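Local atomic coordinates of computational Design of Enzyme (Synthetic construct, PDB entry 3TP4), a protein that is of unknown function but was designed as an enzyme, probably with an activated serine catalytic triad on a glycoside hydrolase TIM-barrel scaffold joined to an immunoglobulin-like domain. Residues S42-G47 with V332-D337; P172-A177 with F280-V285; F199-L204 with D237-V242; V375-P380 with Y445-T450; L419-D424 with W429-S434. One frame throughout, in Å; residues are numbered along the deposited sequence.

Interaction 1. Residues S42-G47 with V332-D337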
# COMPACT_ATOMS: atom_id res chain seq x y z
N SER A 42 -16.75 12.28 -2.91
CA SER A 42 -16.46 13.68 -3.21
C SER A 42 -16.68 13.92 -4.70
O SER A 42 -16.09 13.23 -5.52
CB SER A 42 -15.02 14.02 -2.86
OG SER A 42 -14.71 13.64 -1.53
N GLY A 43 -17.54 14.89 -5.04
CA GLY A 43 -17.80 15.20 -6.44
C GLY A 43 -18.17 16.66 -6.66
O GLY A 43 -18.74 17.30 -5.78
N LEU A 44 -17.86 17.18 -7.84
CA LEU A 44 -18.25 18.54 -8.21
C LEU A 44 -19.53 18.55 -9.02
O LEU A 44 -20.15 19.59 -9.19
CB LEU A 44 -17.15 19.25 -9.01
CG LEU A 44 -15.70 19.06 -8.58
CD1 LEU A 44 -14.87 20.19 -9.14
CD2 LEU A 44 -15.59 19.02 -7.08
N THR A 45 -19.93 17.40 -9.54
CA THR A 45 -21.11 17.35 -10.40
C THR A 45 -22.21 16.51 -9.78
O THR A 45 -23.29 16.36 -10.36
CB THR A 45 -20.80 16.75 -11.79
OG1 THR A 45 -20.60 15.33 -11.66
CG2 THR A 45 -19.58 17.38 -12.40
N THR A 46 -21.95 15.95 -8.60
CA THR A 46 -22.85 14.99 -7.99
C THR A 46 -23.85 15.62 -7.03
O THR A 46 -24.87 15.01 -6.70
CB THR A 46 -22.07 13.96 -7.18
OG1 THR A 46 -21.20 14.65 -6.28
CG2 THR A 46 -21.23 13.06 -8.11
N GLY A 47 -23.54 16.82 -6.56
CA GLY A 47 -24.23 17.35 -5.40
C GLY A 47 -23.89 16.46 -4.21
O GLY A 47 -22.88 15.77 -4.24
N VAL A 332 -10.07 14.73 -11.59
CA VAL A 332 -10.85 14.35 -12.77
C VAL A 332 -11.58 15.59 -13.30
O VAL A 332 -12.38 16.18 -12.58
CB VAL A 332 -11.87 13.24 -12.44
CG1 VAL A 332 -12.88 13.06 -13.59
CG2 VAL A 332 -11.14 11.90 -12.11
N PRO A 333 -11.32 15.97 -14.56
CA PRO A 333 -11.98 17.15 -15.14
C PRO A 333 -13.50 17.03 -15.12
O PRO A 333 -14.04 15.94 -15.23
CB PRO A 333 -11.49 17.15 -16.60
CG PRO A 333 -10.24 16.35 -16.59
CD PRO A 333 -10.40 15.32 -15.50
N VAL A 334 -14.17 18.17 -14.98
CA VAL A 334 -15.63 18.23 -14.99
C VAL A 334 -16.02 19.32 -15.99
O VAL A 334 -15.14 20.02 -16.50
CB VAL A 334 -16.20 18.50 -13.58
CG1 VAL A 334 -15.79 17.38 -12.64
CG2 VAL A 334 -15.72 19.84 -13.04
N PRO A 335 -17.31 19.43 -16.31
CA PRO A 335 -17.66 20.42 -17.33
C PRO A 335 -17.13 21.79 -16.92
O PRO A 335 -17.21 22.16 -15.75
CB PRO A 335 -19.19 20.40 -17.33
CG PRO A 335 -19.53 19.01 -16.90
CD PRO A 335 -18.49 18.66 -15.86
N GLY A 336 -16.55 22.51 -17.86
CA GLY A 336 -15.94 23.79 -17.54
C GLY A 336 -14.43 23.71 -17.53
O GLY A 336 -13.77 24.73 -17.72
N ASP A 337 -13.88 22.52 -17.29
CA ASP A 337 -12.43 22.35 -17.27
C ASP A 337 -11.89 22.16 -18.67
O ASP A 337 -12.50 21.47 -19.49
CB ASP A 337 -12.03 21.13 -16.43
CG ASP A 337 -12.34 21.30 -14.97
OD1 ASP A 337 -12.55 22.45 -14.53
OD2 ASP A 337 -12.37 20.28 -14.25
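Thr45 and Val334 lie alongside each other, pointing opposite ways, where two loops of the TIM barrel meet, those that follow strands 32-37 and 318-321 at the C-terminal ends of the strands. The contact is purely apolar. The methyl does the touching: Thr45 CG2 lies 3.8 Å from Val334 CB and as near to Val334 CG1, and it also reaches Pro335 CD at 3.8 Å. The rotation about the first bond sorts the two branches of this threonine (chi1 72°). CG2 is set anti to the carbonyl carbon and faces the other loop, while OG1 bonds to Asp55 and Asn58. Leu44 comes in at about a right angle to Val334, and its CD1 stops 4.0 Å from Val334 CG2. With chi1 near -61°, Val334 divides its branches between the two visitors, CG1 going to the threonine methyl and CG2 to the leucine.

From Val334 to Asp337 the chain makes a type II turn, closed by Asp337 N giving a hydrogen bond to Val334 O at 2.9 Å. Asp337 OD2 is gripped by two donors, the Val334 N-H, 2.9 Å away and above the carboxylate plane, and His330 NE2. Around the pair, Val334 also rests on Asp55 of helix 55-60, Val332, two residues earlier, packs on Phe343 of helix 340-348 and on strand 32-37, and Asp55 binds Leu44 N.

Interaction 2. Residues P172-A177 with F280-V285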
# COMPACT_ATOMS: atom_id res chain seq x y z
N PRO A 172 -0.43 0.17 3.25
CA PRO A 172 -0.11 0.75 4.56
C PRO A 172 1.11 1.68 4.57
O PRO A 172 2.22 1.26 4.23
CB PRO A 172 0.14 -0.48 5.44
CG PRO A 172 0.62 -1.52 4.50
CD PRO A 172 -0.03 -1.25 3.15
N TRP A 173 0.88 2.94 4.96
CA TRP A 173 1.94 3.92 5.24
C TRP A 173 2.66 4.45 4.01
O TRP A 173 3.79 4.05 3.70
CB TRP A 173 2.94 3.36 6.27
CG TRP A 173 2.26 2.64 7.39
CD1 TRP A 173 2.51 1.37 7.82
CD2 TRP A 173 1.19 3.13 8.22
NE1 TRP A 173 1.67 1.04 8.86
CE2 TRP A 173 0.86 2.11 9.13
CE3 TRP A 173 0.51 4.35 8.28
CZ2 TRP A 173 -0.14 2.26 10.09
CZ3 TRP A 173 -0.50 4.50 9.23
CH2 TRP A 173 -0.81 3.46 10.13
N HIS A 174 1.99 5.37 3.30
CA HIS A 174 2.59 6.02 2.14
C HIS A 174 2.44 7.55 2.27
O HIS A 174 1.53 8.05 2.93
CB HIS A 174 1.95 5.51 0.84
CG HIS A 174 0.48 5.80 0.74
ND1 HIS A 174 -0.03 6.78 -0.09
CD2 HIS A 174 -0.58 5.28 1.40
CE1 HIS A 174 -1.35 6.82 0.05
NE2 HIS A 174 -1.70 5.93 0.95
N GLU A 175 3.35 8.27 1.62
CA GLU A 175 3.45 9.72 1.71
C GLU A 175 2.45 10.41 0.80
O GLU A 175 2.40 10.11 -0.40
CB GLU A 175 4.87 10.13 1.31
CG GLU A 175 5.12 11.64 1.23
CD GLU A 175 4.79 12.37 2.52
OE1 GLU A 175 5.64 12.42 3.43
OE2 GLU A 175 3.66 12.88 2.64
N ASN A 176 1.68 11.34 1.34
CA ASN A 176 0.69 12.06 0.53
C ASN A 176 1.17 13.35 -0.13
O ASN A 176 0.45 13.93 -0.94
CB ASN A 176 -0.60 12.28 1.31
CG ASN A 176 -1.47 11.04 1.34
OD1 ASN A 176 -1.77 10.45 0.30
ND2 ASN A 176 -1.86 10.63 2.54
N ALA A 177 2.37 13.80 0.19
CA ALA A 177 3.00 14.91 -0.54
C ALA A 177 4.23 14.35 -1.27
O ALA A 177 4.67 13.26 -0.94
CB ALA A 177 3.41 16.01 0.43
N PHE A 280 0.46 1.30 -11.52
CA PHE A 280 0.77 2.74 -11.48
C PHE A 280 -0.12 3.36 -10.38
O PHE A 280 -1.10 4.04 -10.66
CB PHE A 280 0.47 3.34 -12.87
CG PHE A 280 0.97 4.77 -13.06
CD1 PHE A 280 1.59 5.47 -12.04
CD2 PHE A 280 0.78 5.40 -14.29
CE1 PHE A 280 2.02 6.81 -12.24
CE2 PHE A 280 1.20 6.72 -14.51
CZ PHE A 280 1.83 7.42 -13.49
N THR A 281 0.24 3.10 -9.13
CA THR A 281 -0.69 3.34 -8.01
C THR A 281 -1.25 4.75 -7.95
O THR A 281 -2.42 4.93 -7.62
CB THR A 281 -0.07 2.94 -6.64
OG1 THR A 281 1.30 3.37 -6.56
CG2 THR A 281 -0.15 1.43 -6.46
N ARG A 282 -0.44 5.74 -8.26
CA ARG A 282 -0.93 7.11 -8.26
C ARG A 282 -0.42 7.90 -9.44
O ARG A 282 0.78 7.93 -9.72
CB ARG A 282 -0.55 7.81 -6.96
CG ARG A 282 -1.22 7.24 -5.73
CD ARG A 282 -0.87 8.07 -4.50
NE ARG A 282 -1.69 9.27 -4.40
CZ ARG A 282 -1.64 10.12 -3.37
NH1 ARG A 282 -0.79 9.89 -2.36
NH2 ARG A 282 -2.42 11.18 -3.33
N PHE A 283 -1.35 8.54 -10.14
CA PHE A 283 -1.01 9.41 -11.26
C PHE A 283 -1.95 10.60 -11.28
O PHE A 283 -3.08 10.52 -10.78
CB PHE A 283 -1.09 8.64 -12.59
CG PHE A 283 -2.46 8.67 -13.24
CD1 PHE A 283 -3.49 7.86 -12.78
CD2 PHE A 283 -2.70 9.50 -14.33
CE1 PHE A 283 -4.73 7.87 -13.41
CE2 PHE A 283 -3.95 9.53 -14.95
CZ PHE A 283 -4.97 8.71 -14.49
N GLY A 284 -1.50 11.70 -11.87
CA GLY A 284 -2.37 12.86 -12.01
C GLY A 284 -1.62 14.12 -12.41
O GLY A 284 -0.39 14.14 -12.43
N VAL A 285 -2.36 15.18 -12.74
CA VAL A 285 -1.76 16.48 -12.99
C VAL A 285 -1.37 17.12 -11.65
O VAL A 285 -2.20 17.22 -10.75
CB VAL A 285 -2.74 17.42 -13.73
CG1 VAL A 285 -2.16 18.82 -13.84
CG2 VAL A 285 -3.08 16.86 -15.12
O HOH W 1 1.36 8.21 -2.19
O HOH W 2 -1.94 13.65 -1.97
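At the mouth of the TIM barrel, where the counterparts of strands 168-174 and 282-285 carry the catalytic carboxylates in family 26 glycoside hydrolases, Arg282 reaches over to His174 and Asn176. Its chain bends at chi3 (81°), which swings the guanidinium toward the segment 172-177. NH1 gives a weak, bent hydrogen bond to Asn176 OD1, 2.9 Å long with 130° at the hydrogen, the amide and guanidinium planes standing 76° apart. The same NH1 lies at the edge of the His174 ring, 3.9 Å from ND1.

Water does much of the joining. One water accepts from Arg282 NH1 at 2.7 Å, in the guanidinium plane, and bonds to His174 ND1 at 2.9 Å and to Glu175 O. A second accepts from Arg282 NH2 and donates to Asn176 O at 2.6 Å. A leucine in place of Arg282 would probably leave both waters without the arginine N-H that each accepts and Asn176 OD1 without its mate in this contact.

Glu115 takes the other side of the Asn176 amide through ND2. Strand 168-174 is joined to strand 107-113 through His174 and Ala112, and Arg282 is bonded through its backbone to Leu245 and Thr247 of strand 242-249.

Interaction 3. Residues F199-L204 with D237-V242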
# COMPACT_ATOMS: atom_id res chain seq x y z
N PHE A 199 5.51 -5.48 10.65
CA PHE A 199 4.61 -5.58 11.80
C PHE A 199 3.17 -5.34 11.40
O PHE A 199 2.27 -6.04 11.84
CB PHE A 199 4.97 -4.57 12.89
CG PHE A 199 3.98 -4.55 14.03
CD1 PHE A 199 3.98 -5.56 14.98
CD2 PHE A 199 3.06 -3.52 14.14
CE1 PHE A 199 3.07 -5.55 16.02
CE2 PHE A 199 2.15 -3.49 15.19
CZ PHE A 199 2.15 -4.51 16.12
N THR A 200 2.94 -4.33 10.57
CA THR A 200 1.58 -4.03 10.13
C THR A 200 0.94 -5.26 9.49
O THR A 200 -0.23 -5.61 9.77
CB THR A 200 1.57 -2.85 9.14
OG1 THR A 200 1.95 -1.65 9.82
CG2 THR A 200 0.18 -2.66 8.53
N VAL A 201 1.70 -5.91 8.61
CA VAL A 201 1.20 -7.08 7.90
C VAL A 201 0.96 -8.23 8.87
O VAL A 201 -0.07 -8.90 8.83
CB VAL A 201 2.17 -7.56 6.82
CG1 VAL A 201 1.76 -8.94 6.34
CG2 VAL A 201 2.19 -6.58 5.63
N GLU A 202 1.91 -8.44 9.77
CA GLU A 202 1.84 -9.54 10.72
C GLU A 202 0.72 -9.33 11.74
O GLU A 202 -0.05 -10.25 12.04
CB GLU A 202 3.21 -9.73 11.39
CG GLU A 202 4.23 -10.34 10.42
CD GLU A 202 5.67 -10.05 10.76
OE1 GLU A 202 5.93 -9.29 11.72
OE2 GLU A 202 6.56 -10.61 10.07
N TYR A 203 0.60 -8.11 12.26
CA TYR A 203 -0.49 -7.82 13.20
C TYR A 203 -1.85 -8.07 12.54
O TYR A 203 -2.68 -8.80 13.08
CB TYR A 203 -0.40 -6.39 13.75
CG TYR A 203 -1.40 -6.14 14.87
CD1 TYR A 203 -1.17 -6.62 16.15
CD2 TYR A 203 -2.59 -5.46 14.63
CE1 TYR A 203 -2.07 -6.41 17.18
CE2 TYR A 203 -3.51 -5.24 15.66
CZ TYR A 203 -3.24 -5.73 16.94
OH TYR A 203 -4.12 -5.54 17.98
N LEU A 204 -2.07 -7.49 11.36
CA LEU A 204 -3.35 -7.68 10.67
C LEU A 204 -3.61 -9.14 10.30
O LEU A 204 -4.68 -9.68 10.56
CB LEU A 204 -3.44 -6.79 9.42
CG LEU A 204 -3.58 -5.28 9.67
CD1 LEU A 204 -3.36 -4.51 8.39
CD2 LEU A 204 -4.94 -4.89 10.29
N ASP A 237 9.71 -9.69 -0.25
CA ASP A 237 8.79 -10.53 -1.02
C ASP A 237 7.69 -11.18 -0.19
O ASP A 237 6.58 -11.39 -0.68
CB ASP A 237 9.55 -11.64 -1.76
CG ASP A 237 10.58 -11.10 -2.74
OD1 ASP A 237 10.54 -9.89 -3.06
OD2 ASP A 237 11.42 -11.89 -3.19
N ALA A 238 7.98 -11.50 1.06
CA ALA A 238 6.98 -12.16 1.91
C ALA A 238 5.92 -11.18 2.40
O ALA A 238 4.99 -11.57 3.10
CB ALA A 238 7.65 -12.83 3.11
N PHE A 239 6.06 -9.91 2.04
CA PHE A 239 5.23 -8.86 2.64
C PHE A 239 4.44 -7.99 1.67
O PHE A 239 3.52 -7.29 2.08
CB PHE A 239 6.09 -7.97 3.54
CG PHE A 239 6.70 -8.71 4.69
CD1 PHE A 239 5.96 -8.95 5.83
CD2 PHE A 239 8.00 -9.20 4.62
CE1 PHE A 239 6.50 -9.66 6.90
CE2 PHE A 239 8.55 -9.91 5.68
CZ PHE A 239 7.79 -10.13 6.83
N VAL A 240 4.79 -8.05 0.39
CA VAL A 240 4.18 -7.19 -0.63
C VAL A 240 3.56 -8.01 -1.77
O VAL A 240 4.22 -8.90 -2.31
CB VAL A 240 5.23 -6.25 -1.25
CG1 VAL A 240 4.61 -5.40 -2.37
CG2 VAL A 240 5.86 -5.35 -0.17
N ASP A 241 2.30 -7.73 -2.11
CA ASP A 241 1.65 -8.35 -3.27
C ASP A 241 1.71 -7.47 -4.53
O ASP A 241 1.85 -7.97 -5.65
CB ASP A 241 0.16 -8.63 -2.99
CG ASP A 241 -0.06 -9.68 -1.91
OD1 ASP A 241 0.49 -10.81 -2.03
OD2 ASP A 241 -0.80 -9.37 -0.94
N VAL A 242 1.60 -6.16 -4.33
CA VAL A 242 1.48 -5.18 -5.43
C VAL A 242 2.55 -4.10 -5.30
O VAL A 242 2.63 -3.42 -4.27
CB VAL A 242 0.10 -4.48 -5.44
CG1 VAL A 242 0.04 -3.36 -6.50
CG2 VAL A 242 -1.04 -5.48 -5.67
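Phe239 gives up more surface here than any other residue, and it does so with its edge. The ring is turned to helix 190-207 so that CD1 meets Val201 CB at 4.2 Å, while the next two carbons along the rim meet a carboxylate oxygen: Glu202 OE2 is 3.3 Å from Phe239 CE1 and 3.5 Å from Phe239 CZ. That oxygen lies in the plane of the ring, and the carboxylate itself is tilted 65° to it. An oxygen at the hydrogen-bearing rim, instead of over a face, is the arrangement in which the ring's slightly positive edge would be expected to suit a carboxylate oxygen.

Glu202 gets there although its CB does not aim at the phenylalanine. CG stands anti to the carbonyl carbon (chi1 -72°), and the chain runs out extended from there, carrying OE2 to the rim of the ring. The same oxygen accepts a hydrogen bond from His376 NE2, and the His376 ring in turn meets Phe239 edge-to-face. Val201 works closer to the backbone. Its CG2 lies 3.9 Å from Phe239 O, a buried carbonyl oxygen with no hydrogen-bonding partner in the model, and its side chain also touches Tyr215 of strand 213-217.

This is the outer layer of a TIM barrel: a helix following one barrel strand packs against the loop that leads into another, strand 242-249, at the side where the immunoglobulin-like domain docks.

Interaction 4. Residues V375-P380 with Y445-T450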
# COMPACT_ATOMS: atom_id res chain seq x y z
N VAL A 375 12.51 -14.65 8.62
CA VAL A 375 12.97 -14.18 9.92
C VAL A 375 13.37 -12.72 9.80
O VAL A 375 14.05 -12.31 8.85
CB VAL A 375 14.09 -15.07 10.54
CG1 VAL A 375 15.34 -15.13 9.64
CG2 VAL A 375 14.47 -14.58 11.94
N HIS A 376 12.92 -11.91 10.75
CA HIS A 376 13.39 -10.53 10.82
C HIS A 376 13.44 -10.04 12.26
O HIS A 376 12.71 -10.53 13.13
CB HIS A 376 12.56 -9.59 9.92
CG HIS A 376 11.11 -9.54 10.27
ND1 HIS A 376 10.54 -8.48 10.95
CD2 HIS A 376 10.10 -10.41 10.01
CE1 HIS A 376 9.25 -8.71 11.10
NE2 HIS A 376 8.96 -9.87 10.54
N ILE A 377 14.33 -9.09 12.51
CA ILE A 377 14.49 -8.51 13.83
C ILE A 377 13.66 -7.24 13.93
O ILE A 377 14.02 -6.22 13.35
CB ILE A 377 15.99 -8.18 14.11
CG1 ILE A 377 16.83 -9.46 14.08
CG2 ILE A 377 16.12 -7.45 15.45
CD1 ILE A 377 18.37 -9.24 13.89
N ALA A 378 12.54 -7.32 14.64
CA ALA A 378 11.63 -6.18 14.76
C ALA A 378 12.21 -5.09 15.64
O ALA A 378 11.89 -3.91 15.47
CB ALA A 378 10.28 -6.64 15.34
N SER A 379 13.04 -5.49 16.60
CA SER A 379 13.77 -4.52 17.41
C SER A 379 15.04 -5.13 17.97
O SER A 379 15.03 -6.26 18.48
CB SER A 379 12.88 -3.95 18.54
OG SER A 379 12.54 -4.95 19.48
N PRO A 380 16.16 -4.40 17.85
CA PRO A 380 16.22 -3.07 17.23
C PRO A 380 16.24 -3.18 15.70
O PRO A 380 16.93 -4.03 15.16
CB PRO A 380 17.56 -2.52 17.74
CG PRO A 380 18.39 -3.72 17.98
CD PRO A 380 17.45 -4.81 18.43
N TYR A 445 26.54 -3.63 17.63
CA TYR A 445 26.60 -3.07 16.28
C TYR A 445 26.00 -3.97 15.20
O TYR A 445 25.12 -3.53 14.47
CB TYR A 445 28.03 -2.69 15.93
CG TYR A 445 28.19 -1.24 15.55
CD1 TYR A 445 28.41 -0.27 16.51
CD2 TYR A 445 28.12 -0.85 14.21
CE1 TYR A 445 28.55 1.05 16.16
CE2 TYR A 445 28.26 0.47 13.86
CZ TYR A 445 28.48 1.42 14.83
OH TYR A 445 28.62 2.74 14.48
N THR A 446 26.45 -5.22 15.09
CA THR A 446 25.73 -6.18 14.25
C THR A 446 24.97 -7.19 15.12
O THR A 446 25.53 -7.78 16.05
CB THR A 446 26.63 -6.93 13.24
OG1 THR A 446 27.47 -7.85 13.94
CG2 THR A 446 27.49 -5.94 12.46
N VAL A 447 23.69 -7.36 14.82
CA VAL A 447 22.80 -8.21 15.61
C VAL A 447 22.25 -9.30 14.69
O VAL A 447 21.48 -9.02 13.78
CB VAL A 447 21.64 -7.38 16.18
CG1 VAL A 447 20.70 -8.26 17.01
CG2 VAL A 447 22.18 -6.23 17.02
N THR A 448 22.69 -10.54 14.91
CA THR A 448 22.34 -11.63 14.01
C THR A 448 21.46 -12.66 14.70
O THR A 448 21.87 -13.28 15.69
CB THR A 448 23.60 -12.34 13.48
OG1 THR A 448 24.39 -11.41 12.75
CG2 THR A 448 23.22 -13.50 12.56
N ALA A 449 20.23 -12.81 14.19
CA ALA A 449 19.29 -13.79 14.71
C ALA A 449 19.39 -15.09 13.94
O ALA A 449 19.38 -15.09 12.70
CB ALA A 449 17.87 -13.25 14.63
N THR A 450 19.48 -16.19 14.67
CA THR A 450 19.52 -17.50 14.04
C THR A 450 18.40 -18.37 14.60
O THR A 450 18.41 -18.74 15.78
CB THR A 450 20.89 -18.16 14.26
OG1 THR A 450 21.91 -17.30 13.76
CG2 THR A 450 20.97 -19.52 13.56
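Ile377 turns its long branch toward Val447 and Ala449 by two torsions. CG1 is placed anti to the carbonyl carbon (chi1 -62°), and the chain then runs on extended to CD1 (chi2 161°). Val447 answers with CG1 anti to its backbone N (chi1 -180°), the branch that faces the isoleucine. The setting is the hydrophobic core of the immunoglobulin-like domain, a beta sandwich of the bacterial Ig type. Strands 374-379 and 446-453 are not neighbours in the sheet order and share no hydrogen bonds; they come together through side chains, with the CA atoms of Ile377 and Ala449 7.2 Å apart.

One isoleucine spans two residues of the other strand, both pointing to the same side. Its CG1 lies 4.0 Å from Ala449 CB, and its CD1 stands 4.0 Å from Val447 CG1 and 4.1 Å from Ala449 CB. The alanine is met by both CG1 and CD1, the valine by CD1 alone. Val460 closes on Ile377 from strand 456-466, Val395 touches Ala449, and Val407 touches Val447.

His376, before Ile377, and Thr448, between Val447 and Ala449, turn away: His376 goes to Glu195 and Glu202 of the barrel domain, and Thr448 bonds to Thr461. Just after Ile377, the first strand carries a classic beta bulge, Ala378 and Ser379 both facing Arg394, and a cis peptide then leads into Pro380. The closest approach of all is tight: Ile377 CD1 sits 3.1 Å from Val447 O.

Interaction 5. Residues L419-D424 with W429-S434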
# COMPACT_ATOMS: atom_id res chain seq x y z
N LEU A 419 22.68 -14.31 23.01
CA LEU A 419 21.39 -14.35 23.71
C LEU A 419 20.54 -15.53 23.27
O LEU A 419 20.44 -15.81 22.08
CB LEU A 419 20.61 -13.06 23.44
CG LEU A 419 21.39 -11.77 23.70
CD1 LEU A 419 20.60 -10.56 23.23
CD2 LEU A 419 21.75 -11.66 25.17
N ASP A 420 19.95 -16.21 24.23
CA ASP A 420 18.99 -17.27 23.94
C ASP A 420 17.57 -16.68 24.11
O ASP A 420 17.18 -16.32 25.21
CB ASP A 420 19.22 -18.44 24.90
CG ASP A 420 18.50 -19.70 24.47
OD1 ASP A 420 18.13 -19.81 23.28
OD2 ASP A 420 18.32 -20.59 25.33
N LEU A 421 16.82 -16.54 23.02
CA LEU A 421 15.54 -15.86 23.08
C LEU A 421 14.41 -16.79 23.50
O LEU A 421 14.50 -18.01 23.35
CB LEU A 421 15.18 -15.16 21.76
CG LEU A 421 16.23 -14.43 20.93
CD1 LEU A 421 15.57 -13.44 19.97
CD2 LEU A 421 17.29 -13.73 21.78
N ALA A 422 13.35 -16.19 24.01
CA ALA A 422 12.22 -16.95 24.53
C ALA A 422 10.94 -16.48 23.86
O ALA A 422 10.70 -15.27 23.71
CB ALA A 422 12.13 -16.79 26.05
N TYR A 423 10.11 -17.43 23.44
CA TYR A 423 8.89 -17.07 22.74
C TYR A 423 7.88 -16.43 23.70
O TYR A 423 7.63 -16.95 24.79
CB TYR A 423 8.27 -18.30 22.07
CG TYR A 423 7.04 -17.96 21.26
CD1 TYR A 423 7.12 -17.11 20.17
CD2 TYR A 423 5.79 -18.48 21.59
CE1 TYR A 423 6.00 -16.77 19.44
CE2 TYR A 423 4.66 -18.16 20.86
CZ TYR A 423 4.78 -17.30 19.78
OH TYR A 423 3.67 -16.95 19.04
N ASP A 424 7.32 -15.29 23.29
CA ASP A 424 6.45 -14.50 24.16
C ASP A 424 4.99 -14.98 24.19
O ASP A 424 4.18 -14.42 24.92
CB ASP A 424 6.52 -13.00 23.82
CG ASP A 424 5.89 -12.67 22.47
OD1 ASP A 424 5.16 -13.50 21.90
OD2 ASP A 424 6.11 -11.54 21.99
N TRP A 429 9.97 -13.85 19.56
CA TRP A 429 10.99 -14.42 20.43
C TRP A 429 11.78 -13.24 20.94
O TRP A 429 12.15 -12.37 20.15
CB TRP A 429 11.90 -15.35 19.62
CG TRP A 429 11.22 -16.62 19.19
CD1 TRP A 429 10.31 -16.77 18.19
CD2 TRP A 429 11.41 -17.92 19.76
NE1 TRP A 429 9.90 -18.09 18.11
CE2 TRP A 429 10.57 -18.81 19.06
CE3 TRP A 429 12.20 -18.42 20.81
CZ2 TRP A 429 10.49 -20.17 19.37
CZ3 TRP A 429 12.12 -19.76 21.11
CH2 TRP A 429 11.27 -20.62 20.40
N THR A 430 12.02 -13.16 22.25
CA THR A 430 12.62 -11.97 22.83
C THR A 430 13.69 -12.28 23.87
O THR A 430 13.74 -13.38 24.40
CB THR A 430 11.56 -11.02 23.49
OG1 THR A 430 11.10 -11.58 24.73
CG2 THR A 430 10.40 -10.83 22.57
N ALA A 431 14.54 -11.29 24.13
CA ALA A 431 15.52 -11.34 25.21
C ALA A 431 15.96 -9.92 25.51
O ALA A 431 15.91 -9.05 24.63
CB ALA A 431 16.74 -12.18 24.80
N PRO A 432 16.37 -9.66 26.75
CA PRO A 432 16.90 -8.33 27.07
C PRO A 432 18.31 -8.19 26.49
O PRO A 432 19.01 -9.19 26.38
CB PRO A 432 16.96 -8.35 28.60
CG PRO A 432 17.16 -9.81 28.95
CD PRO A 432 16.38 -10.57 27.91
N TRP A 433 18.72 -6.99 26.10
CA TRP A 433 20.08 -6.76 25.63
C TRP A 433 20.65 -5.48 26.24
O TRP A 433 20.08 -4.40 26.10
CB TRP A 433 20.13 -6.68 24.10
CG TRP A 433 21.49 -6.33 23.53
CD1 TRP A 433 22.71 -6.79 23.96
CD2 TRP A 433 21.76 -5.44 22.45
NE1 TRP A 433 23.72 -6.24 23.20
CE2 TRP A 433 23.16 -5.40 22.27
CE3 TRP A 433 20.95 -4.67 21.61
CZ2 TRP A 433 23.76 -4.62 21.28
CZ3 TRP A 433 21.55 -3.89 20.63
CH2 TRP A 433 22.94 -3.88 20.48
N SER A 434 21.79 -5.60 26.93
CA SER A 434 22.45 -4.44 27.53
C SER A 434 23.77 -4.17 26.82
O SER A 434 24.81 -4.66 27.23
CB SER A 434 22.71 -4.70 29.02
OG SER A 434 21.51 -4.96 29.72
O HOH W 3 15.48 -14.72 26.79
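Leu419 starts the contact with Ala431 and Trp433: its CB faces Ala431 CB, and its CD1 crosses to Trp433 CB at 4.0 Å. At Asp420 the side chain points away, but a water donates both to Asp420 O and to Thr430 O, bridging the strands where they are not yet paired. Leu421 dips into the core; setting CG anti to the carbonyl carbon (chi1 -40°) brings its CD2 to 3.4 Å from Ala431 CB, tighter than usual, and its CB rests on Trp429 CB.

With Ala422 the antiparallel beta hairpin of strands 414-423 and 429-433 is properly paired. Ala422 N gives to Thr430 O and Thr430 N to Ala422 O, both at 2.9 Å. Tyr423, in the following non-hydrogen-bonded pair, lays its CB over the six-membered ring of Trp429, 3.8 Å from the centroid and 9° off the normal. Its own ring meets the indole obliquely, CD1 3.6 Å from Trp429 NE1. Were Trp429 an alanine, the face beneath Tyr423 CB would be gone, and the tyrosine ring is likely to turn more freely.

Asp424 follows the strand: OD1 takes the N-H groups of Ala426 and Leu427 in the hairpin loop, and OD2, 4.4 Å from Thr430 CG2, has a weak hydrogen bond to Trp428 N.

How the interactions relate
Interactions 1 to 3 belong to the barrel, 4 and 5 to the immunoglobulin-like domain. Interaction 2 lies at the barrel mouth, where Arg282 comes near, without touching, Ser70, His37 and Glu320, which have the geometry of a charge-relay triad and are probably the designed site. The centres of interactions 1 and 2 are about 21 Å apart. Trp173 NE1 ties interaction 2 to Thr200 OG1 of interaction 3 at 2.9 Å. One bond between the domains links Glu202 OE2 of interaction 3 to His376 NE2 of interaction 4, 2.6 Å apart. Interactions 4 and 5, with centres about 11 Å apart, touch where Pro380 CG meets Trp433 CZ3 at 4.1 Å.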